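Local coordinates for probable transcriptional regulator, LysR family protein (Rhodococcus sp., PDB 2QL3), which probably regulates transcription by binding DNA, the present chain being its C-terminal substrate-binding domain without the DNA-binding part, at residues A[66-71]-A[187-192]; A[80-85]-A[150-155]; A[96-101]-A[123-128]; A[106-111]-A[129-134]. All blocks are in the same frame, centred on the assembly; numbering follows the deposited sequence.

Contact 1: A[66-71]-A[187-192]; sequences SPEWQT and AWHQEA
Trp188 O is gripped by two groups of the facing strand. The backbone N-H of Gln70 meets it 2.8 Å from Gln70 N, almost in line with the carbonyl (C=O...N 176°), and the CA-H of Trp69 adds a weaker contact, Trp69 CA 3.3 Å from Trp188 O. Trp188 N returns a bond to Gln70 O at 3.0 Å, completing an antiparallel hydrogen-bonded pair. Beyond the strand ends, Gln190 N donates to Glu68 O at 2.6 Å and Gln190 NE2 makes a weak bond to Pro67 O, carrying the ladder into the turns.

On one sheet face, Gln70 CB sits over the Trp188 indole, 3.6 Å from the centroid of its five-membered ring; the indole reaches this place because its CG lies between the backbone N and carbonyl carbon (chi1 63°). On the other, His189 takes Glu68 CB over its imidazole face at 4.2 Å from the ring centroid, while its CD2 approaches Trp69 NE1 at 3.8 Å with the two rings oblique. His189 ND1 accepts the N-H of Glu191 within the ring plane, a 3.2 Å bond from Glu191 N that fastens the type I turn. With His189 replaced by alanine, Glu191 N would probably lose this acceptor, and Glu68 CB and the Trp69 indole the ring beside them.

This antiparallel pairing, a type I turn beside each strand end, belongs to the mixed sheet of the LysR substrate-binding domain. Trp69 packs on Arg47, Leu50 and Glu51 of helix 43-51, and Ala187 bonds through its backbone to Ala58, placing strand 182-189 between strands 57-61 and 69-84.

Contact 2: A[80-85]-A[150-155]; sequences MVVLGA and GWTLLL
Met80 and Leu154 exchange backbone hydrogen bonds in both directions: Met80 N donates to Leu154 O at 3.1 Å, and Leu154 N to Met80 O at 3.0 Å. Two residues on, Val82 and Thr152 form a second antiparallel hydrogen-bonded pair, but its two bonds differ in approach. Thr152 N reaches Val82 O in the carbonyl plane at 3.0 Å, whereas Val82 N comes to Thr152 O from above the Thr152 carbonyl plane, 38° out of it. Between the two hydrogen-bonded pairs lies the non-hydrogen-bonded pair Val81 and Leu153, whose CA-H groups touch Thr152 O and Met80 O. Past the last direct bond a water takes over, accepting from Gly84 N at 2.9 Å and donating to Gly150 O at 2.7 Å.

The polar side-chain atoms find their partners outside the ladder. Thr152 OG1, swung anti to its own backbone N (chi1 -159°), is hydrogen-bonded to Val107 O; its methyl CG2 is thereby left to face Val82 CB at 3.9 Å. Trp151 NE1 is hydrogen-bonded to His104 O, and Trp151 CB touches Leu83 CD1 at 3.6 Å. Val82 CG2 meets Leu154 CD1 across the strands, the two side chains at about a right angle.

Val81 and Leu83 bond through their backbones to Lys172 and Val170, so strand 69-84 is paired along its other edge too. With apolar side chains on both faces and the buried amides met by strand partners or a water, the chemistry is that of an interior sheet: hydrogen bonding sets the register, and hydrocarbon packs around it.

Contact 3: A[96-101]-A[123-128]; sequences VRLADL and REAGFA
Ala125 and Phe127 flank Gly126 in the Schellman motif that ends helix 114-125, and both lean on Leu98 and Ala99 of the 3-10 turn 98-101. Gly126 has the positive phi (106°) of such a helix end, and its N donates to Arg123 O at 3.1 Å.

The contact itself is largely apolar. Ala125 CB meets Leu98 CB at 3.9 Å. Phe127 crosses Leu98 at about a right angle: Phe127 CE1 comes within 4.1 Å of Leu98 CB, and the ring presents its edge to Leu98 CD2, an approach modelled too close to be relied on. A chi1 of 71° swings the Phe127 ring back over its own main chain and up against Leu98. Separately, the methyl of Ala99 approaches a polar atom, Ala99 CB lying 4.1 Å from Ala125 O. Were Phe127 cut back to an alanine, the side of Leu98 would probably lose its cover, leaving the 3-10 turn less firmly seated against the helix end.

Leu98 also packs on Val121 and Trp151. Phe127, next after the glycine, touches Cys122 one turn back, the hydrophobic contact across the helix end that characterises a Schellman motif.

Contact 4: A[106-111]-A[129-134]; sequences MVLLDA and PRVAYR. With PO4 (phosphate ion), chain M.
Met106 and Val131 form a parallel bridge that starts the backbone ladder. Met106 N donates to Arg130 O at 2.7 Å, and Met106 O accepts from two successive residues, Ala132 N at 2.9 Å and, weakly, Tyr133 N at 3.4 Å. This double grip marks a beta bulge, after which Leu108 N takes up the new register by donating to Tyr133 O at 2.8 Å.

Apolar contacts gather on the face carrying Met106, Leu108 and Val131. The selenium of Met106, a selenomethionine, lies 3.7 Å from Pro129 CB, the two side chains running alongside each other, and Leu108 CB touches Val131 CG1 at 3.6 Å. Helix 114-125, whose Met119 packs on Leu108 and Pro129, connects the two strands, making this a beta-alpha-beta unit. On the other face, Tyr133 meets Phe144 edge-to-face and packs on Phe38 of the second subunit.

The remaining contacts are polar for the most part. Arg134 NH2 makes a salt bridge to Asp110 OD2 at 3.1 Å; the oxygen lies in the guanidinium plane, yet the N-H arrives 58° above the carboxylate plane. A bend in the arginine chain (chi3 -54°) sets the guanidinium with one face packed over Leu108 CD2. Asp110 OD1 is hydrogen-bonded to Thr115 OG1. Val131 N donates to O4 of a phosphate, probably from the crystallisation liquor, at 2.8 Å.

In the fold
Contact 1 closes the longest loop, from 66-71 at the start of strand 69-84 to 187-192, and the other three contacts lie within it. Farther along the same strand, contact 2 pairs 80-85 with 150-155, enclosing contacts 3 and 4. These two cross, their segments alternating: 96-101, 106-111, 123-128, 129-134. Contact 3 sets the turn against the end of helix 114-125; contact 4 then joins the strands on either side of that helix. Val81 packs on Val96 and Leu101, and Val107 shares a backbone bond with Trp151, tying contact 2 to both. Contact 1 stands apart, its centre about 33 Å from that of contact 2, consistent with the two-lobed periplasmic-binding-protein-like fold.

Contact 1: A[66-71]-A[187-192]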
loop_
_atom_site.group_PDB
_atom_site.type_symbol
_atom_site.label_atom_id
_atom_site.label_comp_id
_atom_site.label_asym_id
_atom_site.label_seq_id
_atom_site.Cartn_x
_atom_site.Cartn_y
_atom_site.Cartn_z
ATOM N N SER A 66 -1.509 15.795 18.661
ATOM C CA SER A 66 -1.356 16.529 19.920
ATOM C C SER A 66 -1.123 18.002 19.675
ATOM O O SER A 66 -0.416 18.390 18.740
ATOM C CB SER A 66 -0.194 16.070 20.801
ATOM O OG SER A 66 0.557 15.101 20.119
ATOM N N PRO A 67 -1.704 18.824 20.554
ATOM C CA PRO A 67 -1.272 20.215 20.692
ATOM C C PRO A 67 0.205 20.378 21.041
ATOM O O PRO A 67 0.690 21.497 20.934
ATOM C CB PRO A 67 -2.146 20.746 21.850
ATOM C CG PRO A 67 -3.339 19.905 21.836
ATOM C CD PRO A 67 -2.849 18.517 21.443
ATOM N N GLU A 68 0.909 19.315 21.457
ATOM C CA GLU A 68 2.345 19.425 21.827
ATOM C C GLU A 68 3.253 19.566 20.569
ATOM O O GLU A 68 4.453 19.835 20.692
ATOM C CB GLU A 68 2.812 18.216 22.686
ATOM C CG GLU A 68 2.409 18.203 24.237
ATOM C CD GLU A 68 3.369 17.342 25.138
ATOM O OE1 GLU A 68 3.259 16.071 25.204
ATOM O OE2 GLU A 68 4.230 17.945 25.839
ATOM N N TRP A 69 2.666 19.345 19.379
ATOM C CA TRP A 69 3.375 19.327 18.104
ATOM C C TRP A 69 3.262 20.647 17.374
ATOM O O TRP A 69 2.193 21.180 17.183
ATOM C CB TRP A 69 2.814 18.208 17.213
ATOM C CG TRP A 69 3.130 16.777 17.742
ATOM C CD1 TRP A 69 3.590 16.423 19.003
ATOM C CD2 TRP A 69 2.921 15.550 17.038
ATOM N NE1 TRP A 69 3.693 15.055 19.108
ATOM C CE2 TRP A 69 3.312 14.489 17.911
ATOM C CE3 TRP A 69 2.465 15.240 15.754
ATOM C CZ2 TRP A 69 3.264 13.150 17.521
ATOM C CZ3 TRP A 69 2.440 13.905 15.350
ATOM C CH2 TRP A 69 2.813 12.871 16.244
ATOM N N GLN A 70 4.394 21.184 17.012
ATOM C CA GLN A 70 4.490 22.309 16.104
ATOM C C GLN A 70 4.279 21.699 14.721
ATOM O O GLN A 70 4.712 20.568 14.473
ATOM C CB GLN A 70 5.890 22.885 16.215
ATOM C CG GLN A 70 6.181 23.564 17.542
ATOM C CD GLN A 70 5.682 25.000 17.543
ATOM O OE1 GLN A 70 6.380 25.912 17.082
ATOM N NE2 GLN A 70 4.475 25.214 18.056
ATOM N N THR A 71 3.599 22.414 13.842
ATOM C CA THR A 71 3.313 21.912 12.493
ATOM C C THR A 71 3.498 23.063 11.486
ATOM O O THR A 71 3.387 24.216 11.859
ATOM C CB THR A 71 1.866 21.364 12.327
ATOM O OG1 THR A 71 0.936 22.425 12.535
ATOM C CG2 THR A 71 1.544 20.168 13.284
ATOM N N ALA A 187 5.714 17.999 11.042
ATOM C CA ALA A 187 5.485 18.203 12.475
ATOM C C ALA A 187 6.674 17.817 13.327
ATOM O O ALA A 187 7.500 16.997 12.936
ATOM C CB ALA A 187 4.189 17.420 12.926
ATOM N N TRP A 188 6.806 18.455 14.473
ATOM C CA TRP A 188 7.824 18.088 15.444
ATOM C C TRP A 188 7.315 18.491 16.808
ATOM O O TRP A 188 6.410 19.276 16.913
ATOM C CB TRP A 188 9.167 18.755 15.158
ATOM C CG TRP A 188 9.156 20.262 15.246
ATOM C CD1 TRP A 188 9.522 21.023 16.307
ATOM C CD2 TRP A 188 8.711 21.170 14.227
ATOM N NE1 TRP A 188 9.356 22.377 16.017
ATOM C CE2 TRP A 188 8.863 22.494 14.746
ATOM C CE3 TRP A 188 8.211 20.997 12.922
ATOM C CZ2 TRP A 188 8.565 23.633 13.996
ATOM C CZ3 TRP A 188 7.895 22.125 12.171
ATOM C CH2 TRP A 188 8.064 23.438 12.719
ATOM N N HIS A 189 7.909 17.965 17.856
ATOM C CA HIS A 189 7.401 18.205 19.206
ATOM C C HIS A 189 7.900 19.564 19.762
ATOM O O HIS A 189 9.086 19.851 19.702
ATOM C CB HIS A 189 7.881 17.013 20.035
ATOM C CG HIS A 189 7.170 16.820 21.333
ATOM N ND1 HIS A 189 7.351 17.655 22.414
ATOM C CD2 HIS A 189 6.339 15.835 21.750
ATOM C CE1 HIS A 189 6.647 17.203 23.440
ATOM N NE2 HIS A 189 6.027 16.092 23.067
ATOM N N GLN A 190 6.969 20.407 20.256
ATOM C CA GLN A 190 7.229 21.664 20.989
ATOM C C GLN A 190 8.460 21.677 21.864
ATOM O O GLN A 190 9.084 22.718 22.038
ATOM C CB GLN A 190 6.099 21.907 21.991
ATOM C CG GLN A 190 5.322 23.148 21.792
ATOM C CD GLN A 190 3.992 22.993 22.390
ATOM O OE1 GLN A 190 3.848 22.483 23.516
ATOM N NE2 GLN A 190 2.971 23.323 21.605
ATOM N N GLU A 191 8.747 20.553 22.492
ATOM C CA GLU A 191 9.764 20.510 23.537
ATOM C C GLU A 191 11.049 19.908 23.048
ATOM O O GLU A 191 11.998 19.815 23.810
ATOM C CB GLU A 191 9.264 19.614 24.658
ATOM C CG GLU A 191 7.833 19.947 25.037
ATOM C CD GLU A 191 7.703 20.681 26.334
ATOM O OE1 GLU A 191 8.717 21.064 26.986
ATOM O OE2 GLU A 191 6.544 20.857 26.720
ATOM N N ALA A 192 11.049 19.409 21.806
ATOM C CA ALA A 192 12.273 18.890 21.214
ATOM C C ALA A 192 13.326 20.000 21.034
ATOM O O ALA A 192 12.985 21.139 20.725
ATOM C CB ALA A 192 11.979 18.215 19.881
#

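Contact 2: A[80-85]-A[150-155]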
loop_
_atom_site.group_PDB
_atom_site.type_symbol
_atom_site.label_atom_id
_atom_site.label_comp_id
_atom_site.label_asym_id
_atom_site.label_seq_id
_atom_site.Cartn_x
_atom_site.Cartn_y
_atom_site.Cartn_z
HETATM N N MSE A 80 -12.135 13.400 -1.762
HETATM C CA MSE A 80 -12.826 13.089 -3.023
HETATM C C MSE A 80 -13.442 11.675 -3.039
HETATM O O MSE A 80 -13.005 10.756 -2.347
HETATM C CB MSE A 80 -11.895 13.258 -4.223
HETATM C CG MSE A 80 -10.807 12.185 -4.360
HETATM SE SE MSE A 80 -9.105 12.915 -5.104
HETATM C CE MSE A 80 -8.214 13.632 -3.505
ATOM N N VAL A 81 -14.516 11.550 -3.794
ATOM C CA VAL A 81 -15.114 10.257 -4.057
ATOM C C VAL A 81 -14.367 9.587 -5.213
ATOM O O VAL A 81 -13.943 10.278 -6.133
ATOM C CB VAL A 81 -16.682 10.392 -4.332
ATOM C CG1 VAL A 81 -17.213 9.180 -5.020
ATOM C CG2 VAL A 81 -17.372 10.521 -2.986
ATOM N N VAL A 82 -14.186 8.258 -5.117
ATOM C CA VAL A 82 -13.551 7.500 -6.161
ATOM C C VAL A 82 -14.478 6.381 -6.492
ATOM O O VAL A 82 -14.979 5.692 -5.592
ATOM C CB VAL A 82 -12.083 7.042 -5.768
ATOM C CG1 VAL A 82 -11.347 6.471 -6.968
ATOM C CG2 VAL A 82 -11.279 8.200 -5.159
ATOM N N LEU A 83 -14.758 6.244 -7.794
ATOM C CA LEU A 83 -15.719 5.286 -8.367
ATOM C C LEU A 83 -15.011 4.441 -9.425
ATOM O O LEU A 83 -13.970 4.853 -10.008
ATOM C CB LEU A 83 -16.795 6.036 -9.134
ATOM C CG LEU A 83 -18.013 6.636 -8.420
ATOM C CD1 LEU A 83 -17.987 6.549 -6.896
ATOM C CD2 LEU A 83 -18.405 8.000 -8.987
ATOM N N GLY A 84 -15.558 3.254 -9.649
ATOM C CA GLY A 84 -15.191 2.436 -10.788
ATOM C C GLY A 84 -15.945 2.975 -11.993
ATOM O O GLY A 84 -16.993 3.623 -11.846
ATOM N N ALA A 85 -15.404 2.703 -13.174
ATOM C CA ALA A 85 -15.911 3.258 -14.431
ATOM C C ALA A 85 -17.336 2.797 -14.783
ATOM O O ALA A 85 -18.034 3.495 -15.509
ATOM C CB ALA A 85 -14.968 2.934 -15.569
ATOM N N GLY A 150 -17.069 -1.341 -4.832
ATOM C CA GLY A 150 -17.843 -0.283 -4.209
ATOM C C GLY A 150 -17.272 1.120 -4.541
ATOM O O GLY A 150 -16.611 1.291 -5.538
ATOM N N TRP A 151 -17.607 2.128 -3.735
ATOM C CA TRP A 151 -17.084 3.470 -3.898
ATOM C C TRP A 151 -16.202 3.734 -2.684
ATOM O O TRP A 151 -16.414 3.126 -1.618
ATOM C CB TRP A 151 -18.242 4.492 -3.980
ATOM C CG TRP A 151 -19.172 4.540 -2.771
ATOM C CD1 TRP A 151 -20.324 3.809 -2.594
ATOM C CD2 TRP A 151 -19.034 5.350 -1.604
ATOM N NE1 TRP A 151 -20.905 4.122 -1.393
ATOM C CE2 TRP A 151 -20.130 5.057 -0.758
ATOM C CE3 TRP A 151 -18.081 6.297 -1.177
ATOM C CZ2 TRP A 151 -20.314 5.679 0.476
ATOM C CZ3 TRP A 151 -18.277 6.928 0.045
ATOM C CH2 TRP A 151 -19.390 6.618 0.860
ATOM N N THR A 152 -15.251 4.657 -2.803
ATOM C CA THR A 152 -14.531 5.085 -1.622
ATOM C C THR A 152 -14.407 6.591 -1.492
ATOM O O THR A 152 -14.832 7.348 -2.351
ATOM C CB THR A 152 -13.139 4.387 -1.463
ATOM O OG1 THR A 152 -12.734 4.471 -0.081
ATOM C CG2 THR A 152 -12.046 4.996 -2.417
ATOM N N LEU A 153 -13.815 7.027 -0.403
ATOM C CA LEU A 153 -13.312 8.396 -0.354
ATOM C C LEU A 153 -11.884 8.423 0.107
ATOM O O LEU A 153 -11.516 7.684 1.012
ATOM C CB LEU A 153 -14.206 9.310 0.486
ATOM C CG LEU A 153 -14.562 9.141 1.941
ATOM C CD1 LEU A 153 -13.733 10.132 2.741
ATOM C CD2 LEU A 153 -16.029 9.451 2.148
ATOM N N LEU A 154 -11.094 9.278 -0.541
ATOM C CA LEU A 154 -9.639 9.337 -0.375
ATOM C C LEU A 154 -9.179 10.779 -0.295
ATOM O O LEU A 154 -9.742 11.682 -0.933
ATOM C CB LEU A 154 -8.913 8.626 -1.547
ATOM C CG LEU A 154 -9.087 7.080 -1.747
ATOM C CD1 LEU A 154 -8.480 6.654 -3.050
ATOM C CD2 LEU A 154 -8.605 6.155 -0.577
ATOM N N LEU A 155 -8.110 10.973 0.477
ATOM C CA LEU A 155 -7.548 12.282 0.766
ATOM C C LEU A 155 -6.456 12.609 -0.241
ATOM O O LEU A 155 -5.989 13.747 -0.313
ATOM C CB LEU A 155 -6.981 12.331 2.203
ATOM C CG LEU A 155 -8.002 12.634 3.306
ATOM C CD1 LEU A 155 -8.360 14.094 3.231
ATOM C CD2 LEU A 155 -9.298 11.851 3.151
HETATM O O HOH W 1 -16.851 1.143 -8.191
#

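Contact 3: A[96-101]-A[123-128]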
loop_
_atom_site.group_PDB
_atom_site.type_symbol
_atom_site.label_atom_id
_atom_site.label_comp_id
_atom_site.label_asym_id
_atom_site.label_seq_id
_atom_site.Cartn_x
_atom_site.Cartn_y
_atom_site.Cartn_z
ATOM N N VAL A 96 -20.390 14.895 -6.758
ATOM C CA VAL A 96 -21.463 14.016 -6.254
ATOM C C VAL A 96 -21.926 14.543 -4.914
ATOM O O VAL A 96 -21.136 15.099 -4.185
ATOM C CB VAL A 96 -21.048 12.521 -6.100
ATOM C CG1 VAL A 96 -20.604 11.921 -7.430
ATOM C CG2 VAL A 96 -19.988 12.372 -5.051
ATOM N N ARG A 97 -23.207 14.431 -4.605
ATOM C CA ARG A 97 -23.580 14.555 -3.212
ATOM C C ARG A 97 -23.519 13.183 -2.584
ATOM O O ARG A 97 -24.103 12.232 -3.080
ATOM C CB ARG A 97 -24.911 15.233 -2.963
ATOM C CG ARG A 97 -25.872 15.397 -4.069
ATOM C CD ARG A 97 -26.962 16.441 -3.646
ATOM N NE ARG A 97 -26.738 16.895 -2.273
ATOM C CZ ARG A 97 -27.301 16.389 -1.171
ATOM N NH1 ARG A 97 -26.971 16.896 0.026
ATOM N NH2 ARG A 97 -28.186 15.380 -1.255
ATOM N N LEU A 98 -22.752 13.082 -1.517
ATOM C CA LEU A 98 -22.416 11.801 -0.926
ATOM C C LEU A 98 -23.690 11.068 -0.546
ATOM O O LEU A 98 -23.771 9.848 -0.655
ATOM C CB LEU A 98 -21.635 12.081 0.327
ATOM C CG LEU A 98 -20.265 11.510 0.620
ATOM C CD1 LEU A 98 -19.604 12.508 1.526
ATOM C CD2 LEU A 98 -20.454 10.208 1.337
ATOM N N ALA A 99 -24.672 11.825 -0.079
ATOM C CA ALA A 99 -25.994 11.291 0.229
ATOM C C ALA A 99 -26.521 10.356 -0.868
ATOM O O ALA A 99 -27.318 9.458 -0.563
ATOM C CB ALA A 99 -26.991 12.444 0.481
ATOM N N ASP A 100 -26.089 10.567 -2.118
ATOM C CA ASP A 100 -26.557 9.778 -3.277
ATOM C C ASP A 100 -25.937 8.379 -3.335
ATOM O O ASP A 100 -26.394 7.528 -4.062
ATOM C CB ASP A 100 -26.360 10.529 -4.607
ATOM C CG ASP A 100 -27.221 11.815 -4.687
ATOM O OD1 ASP A 100 -27.131 12.564 -5.697
ATOM O OD2 ASP A 100 -27.974 12.091 -3.719
ATOM N N LEU A 101 -24.910 8.158 -2.532
ATOM C CA LEU A 101 -24.210 6.881 -2.421
ATOM C C LEU A 101 -24.532 6.178 -1.100
ATOM O O LEU A 101 -23.966 5.140 -0.797
ATOM C CB LEU A 101 -22.703 7.146 -2.506
ATOM C CG LEU A 101 -22.212 7.546 -3.895
ATOM C CD1 LEU A 101 -20.876 8.207 -3.712
ATOM C CD2 LEU A 101 -22.100 6.255 -4.756
ATOM N N ARG A 123 -21.115 11.079 8.065
ATOM C CA ARG A 123 -21.990 11.442 9.203
ATOM C C ARG A 123 -22.550 12.801 8.913
ATOM O O ARG A 123 -23.716 13.031 9.137
ATOM C CB ARG A 123 -21.176 11.495 10.500
ATOM C CG ARG A 123 -21.933 11.508 11.765
ATOM C CD ARG A 123 -20.978 11.418 12.917
ATOM N NE ARG A 123 -21.119 12.665 13.615
ATOM C CZ ARG A 123 -20.149 13.507 13.950
ATOM N NH1 ARG A 123 -18.879 13.220 13.727
ATOM N NH2 ARG A 123 -20.487 14.632 14.571
ATOM N N GLU A 124 -21.714 13.693 8.386
ATOM C CA GLU A 124 -22.150 15.077 8.093
ATOM C C GLU A 124 -23.105 15.166 6.884
ATOM O O GLU A 124 -23.994 16.008 6.850
ATOM C CB GLU A 124 -20.951 16.038 7.977
ATOM C CG GLU A 124 -20.586 16.420 6.554
ATOM C CD GLU A 124 -19.544 17.513 6.510
ATOM O OE1 GLU A 124 -19.796 18.553 7.150
ATOM O OE2 GLU A 124 -18.482 17.320 5.849
ATOM N N ALA A 125 -22.946 14.273 5.914
ATOM C CA ALA A 125 -23.920 14.145 4.810
ATOM C C ALA A 125 -25.210 13.389 5.219
ATOM O O ALA A 125 -26.167 13.251 4.406
ATOM C CB ALA A 125 -23.274 13.494 3.613
ATOM N N GLY A 126 -25.238 12.897 6.463
ATOM C CA GLY A 126 -26.465 12.320 7.066
ATOM C C GLY A 126 -26.538 10.797 7.215
ATOM O O GLY A 126 -27.560 10.277 7.615
ATOM N N PHE A 127 -25.462 10.075 6.913
ATOM C CA PHE A 127 -25.549 8.606 6.900
ATOM C C PHE A 127 -24.357 7.901 7.499
ATOM O O PHE A 127 -23.316 8.524 7.789
ATOM C CB PHE A 127 -25.919 8.042 5.513
ATOM C CG PHE A 127 -24.831 8.172 4.496
ATOM C CD1 PHE A 127 -24.575 9.405 3.882
ATOM C CD2 PHE A 127 -24.050 7.065 4.152
ATOM C CE1 PHE A 127 -23.534 9.556 2.973
ATOM C CE2 PHE A 127 -23.025 7.187 3.203
ATOM C CZ PHE A 127 -22.765 8.427 2.619
ATOM N N ALA A 128 -24.569 6.620 7.768
ATOM C CA ALA A 128 -23.553 5.686 8.190
ATOM C C ALA A 128 -23.371 4.783 6.968
ATOM O O ALA A 128 -24.330 4.196 6.472
ATOM C CB ALA A 128 -24.045 4.876 9.405
#

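Contact 4: A[106-111]-A[129-134]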
loop_
_atom_site.group_PDB
_atom_site.type_symbol
_atom_site.label_atom_id
_atom_site.label_comp_id
_atom_site.label_asym_id
_atom_site.label_seq_id
_atom_site.Cartn_x
_atom_site.Cartn_y
_atom_site.Cartn_z
HETATM N N MSE A 106 -19.786 0.581 0.243
HETATM C CA MSE A 106 -18.554 1.318 0.297
HETATM C C MSE A 106 -17.340 0.407 0.546
HETATM O O MSE A 106 -17.462 -0.600 1.209
HETATM C CB MSE A 106 -18.647 2.455 1.364
HETATM C CG MSE A 106 -17.383 3.361 1.422
HETATM SE SE MSE A 106 -17.244 4.158 3.203
HETATM C CE MSE A 106 -15.831 5.552 2.813
ATOM N N VAL A 107 -16.177 0.785 -0.021
ATOM C CA VAL A 107 -14.863 0.198 0.282
ATOM C C VAL A 107 -14.214 1.254 1.188
ATOM O O VAL A 107 -13.996 2.397 0.763
ATOM C CB VAL A 107 -13.971 0.001 -0.996
ATOM C CG1 VAL A 107 -12.577 -0.497 -0.629
ATOM C CG2 VAL A 107 -14.591 -0.982 -1.946
ATOM N N LEU A 108 -14.002 0.896 2.451
ATOM C CA LEU A 108 -13.483 1.812 3.463
ATOM C C LEU A 108 -11.970 1.636 3.643
ATOM O O LEU A 108 -11.472 0.526 3.897
ATOM C CB LEU A 108 -14.210 1.580 4.793
ATOM C CG LEU A 108 -13.685 2.278 6.028
ATOM C CD1 LEU A 108 -14.067 3.703 5.952
ATOM C CD2 LEU A 108 -14.227 1.694 7.352
ATOM N N LEU A 109 -11.237 2.733 3.480
ATOM C CA LEU A 109 -9.832 2.756 3.877
ATOM C C LEU A 109 -9.765 2.940 5.405
ATOM O O LEU A 109 -10.132 3.972 5.934
ATOM C CB LEU A 109 -9.081 3.885 3.157
ATOM C CG LEU A 109 -7.561 3.890 3.508
ATOM C CD1 LEU A 109 -6.904 2.577 3.027
ATOM C CD2 LEU A 109 -6.855 5.076 2.945
ATOM N N ASP A 110 -9.391 1.893 6.127
ATOM C CA ASP A 110 -9.383 2.021 7.566
ATOM C C ASP A 110 -7.927 2.255 7.954
ATOM O O ASP A 110 -7.217 1.307 8.268
ATOM C CB ASP A 110 -9.899 0.754 8.228
ATOM C CG ASP A 110 -9.961 0.879 9.776
ATOM O OD1 ASP A 110 -9.443 1.884 10.382
ATOM O OD2 ASP A 110 -10.528 -0.040 10.390
ATOM N N ALA A 111 -7.473 3.498 7.883
ATOM C CA ALA A 111 -6.075 3.789 8.233
ATOM C C ALA A 111 -6.084 5.062 9.046
ATOM O O ALA A 111 -5.877 6.134 8.472
ATOM C CB ALA A 111 -5.189 3.925 6.961
ATOM N N PRO A 129 -22.166 4.745 6.417
ATOM C CA PRO A 129 -22.066 3.983 5.156
ATOM C C PRO A 129 -22.189 2.469 5.370
ATOM O O PRO A 129 -21.817 1.964 6.463
ATOM C CB PRO A 129 -20.674 4.305 4.670
ATOM C CG PRO A 129 -19.893 4.561 5.960
ATOM C CD PRO A 129 -20.877 5.334 6.830
ATOM N N ARG A 130 -22.677 1.797 4.328
ATOM C CA ARG A 130 -22.706 0.323 4.232
ATOM C C ARG A 130 -21.336 -0.151 3.730
ATOM O O ARG A 130 -21.084 -0.115 2.530
ATOM C CB ARG A 130 -23.762 -0.166 3.222
ATOM C CG ARG A 130 -25.223 0.447 3.334
ATOM C CD ARG A 130 -26.169 -0.060 2.202
ATOM N NE ARG A 130 -25.982 -1.499 1.956
ATOM C CZ ARG A 130 -25.433 -2.067 0.863
ATOM N NH1 ARG A 130 -25.027 -1.345 -0.185
ATOM N NH2 ARG A 130 -25.297 -3.392 0.805
ATOM N N VAL A 131 -20.482 -0.592 4.650
ATOM C CA VAL A 131 -19.107 -0.960 4.333
ATOM C C VAL A 131 -19.115 -2.444 3.956
ATOM O O VAL A 131 -19.410 -3.347 4.781
ATOM C CB VAL A 131 -18.138 -0.629 5.486
ATOM C CG1 VAL A 131 -16.687 -0.956 5.108
ATOM C CG2 VAL A 131 -18.259 0.846 5.865
ATOM N N ALA A 132 -18.926 -2.660 2.666
ATOM C CA ALA A 132 -18.783 -3.993 2.059
ATOM C C ALA A 132 -17.369 -4.549 2.258
ATOM O O ALA A 132 -17.180 -5.783 2.388
ATOM C CB ALA A 132 -19.106 -3.910 0.571
ATOM N N TYR A 133 -16.369 -3.671 2.268
ATOM C CA TYR A 133 -14.983 -4.099 2.395
ATOM C C TYR A 133 -14.176 -3.036 3.129
ATOM O O TYR A 133 -14.399 -1.857 2.946
ATOM C CB TYR A 133 -14.326 -4.410 1.019
ATOM C CG TYR A 133 -15.036 -5.482 0.242
ATOM C CD1 TYR A 133 -14.843 -6.834 0.550
ATOM C CD2 TYR A 133 -15.962 -5.143 -0.769
ATOM C CE1 TYR A 133 -15.553 -7.857 -0.139
ATOM C CE2 TYR A 133 -16.683 -6.151 -1.478
ATOM C CZ TYR A 133 -16.442 -7.509 -1.147
ATOM O OH TYR A 133 -17.098 -8.516 -1.807
ATOM N N ARG A 134 -13.231 -3.486 3.945
ATOM C CA ARG A 134 -12.389 -2.628 4.738
ATOM C C ARG A 134 -10.948 -3.072 4.485
ATOM O O ARG A 134 -10.682 -4.281 4.255
ATOM C CB ARG A 134 -12.823 -2.790 6.213
ATOM C CG ARG A 134 -11.974 -2.141 7.221
ATOM C CD ARG A 134 -12.490 -2.526 8.644
ATOM N NE ARG A 134 -13.921 -2.216 8.817
ATOM C CZ ARG A 134 -14.422 -1.136 9.437
ATOM N NH1 ARG A 134 -15.749 -0.997 9.513
ATOM N NH2 ARG A 134 -13.620 -0.204 9.986
HETATM P P PO4 M . -21.575 -2.021 8.140
HETATM O O1 PO4 M . -21.790 -1.575 9.586
HETATM O O2 PO4 M . -20.148 -2.521 8.030
HETATM O O3 PO4 M . -22.570 -3.111 7.736
HETATM O O4 PO4 M . -21.745 -0.878 7.163
#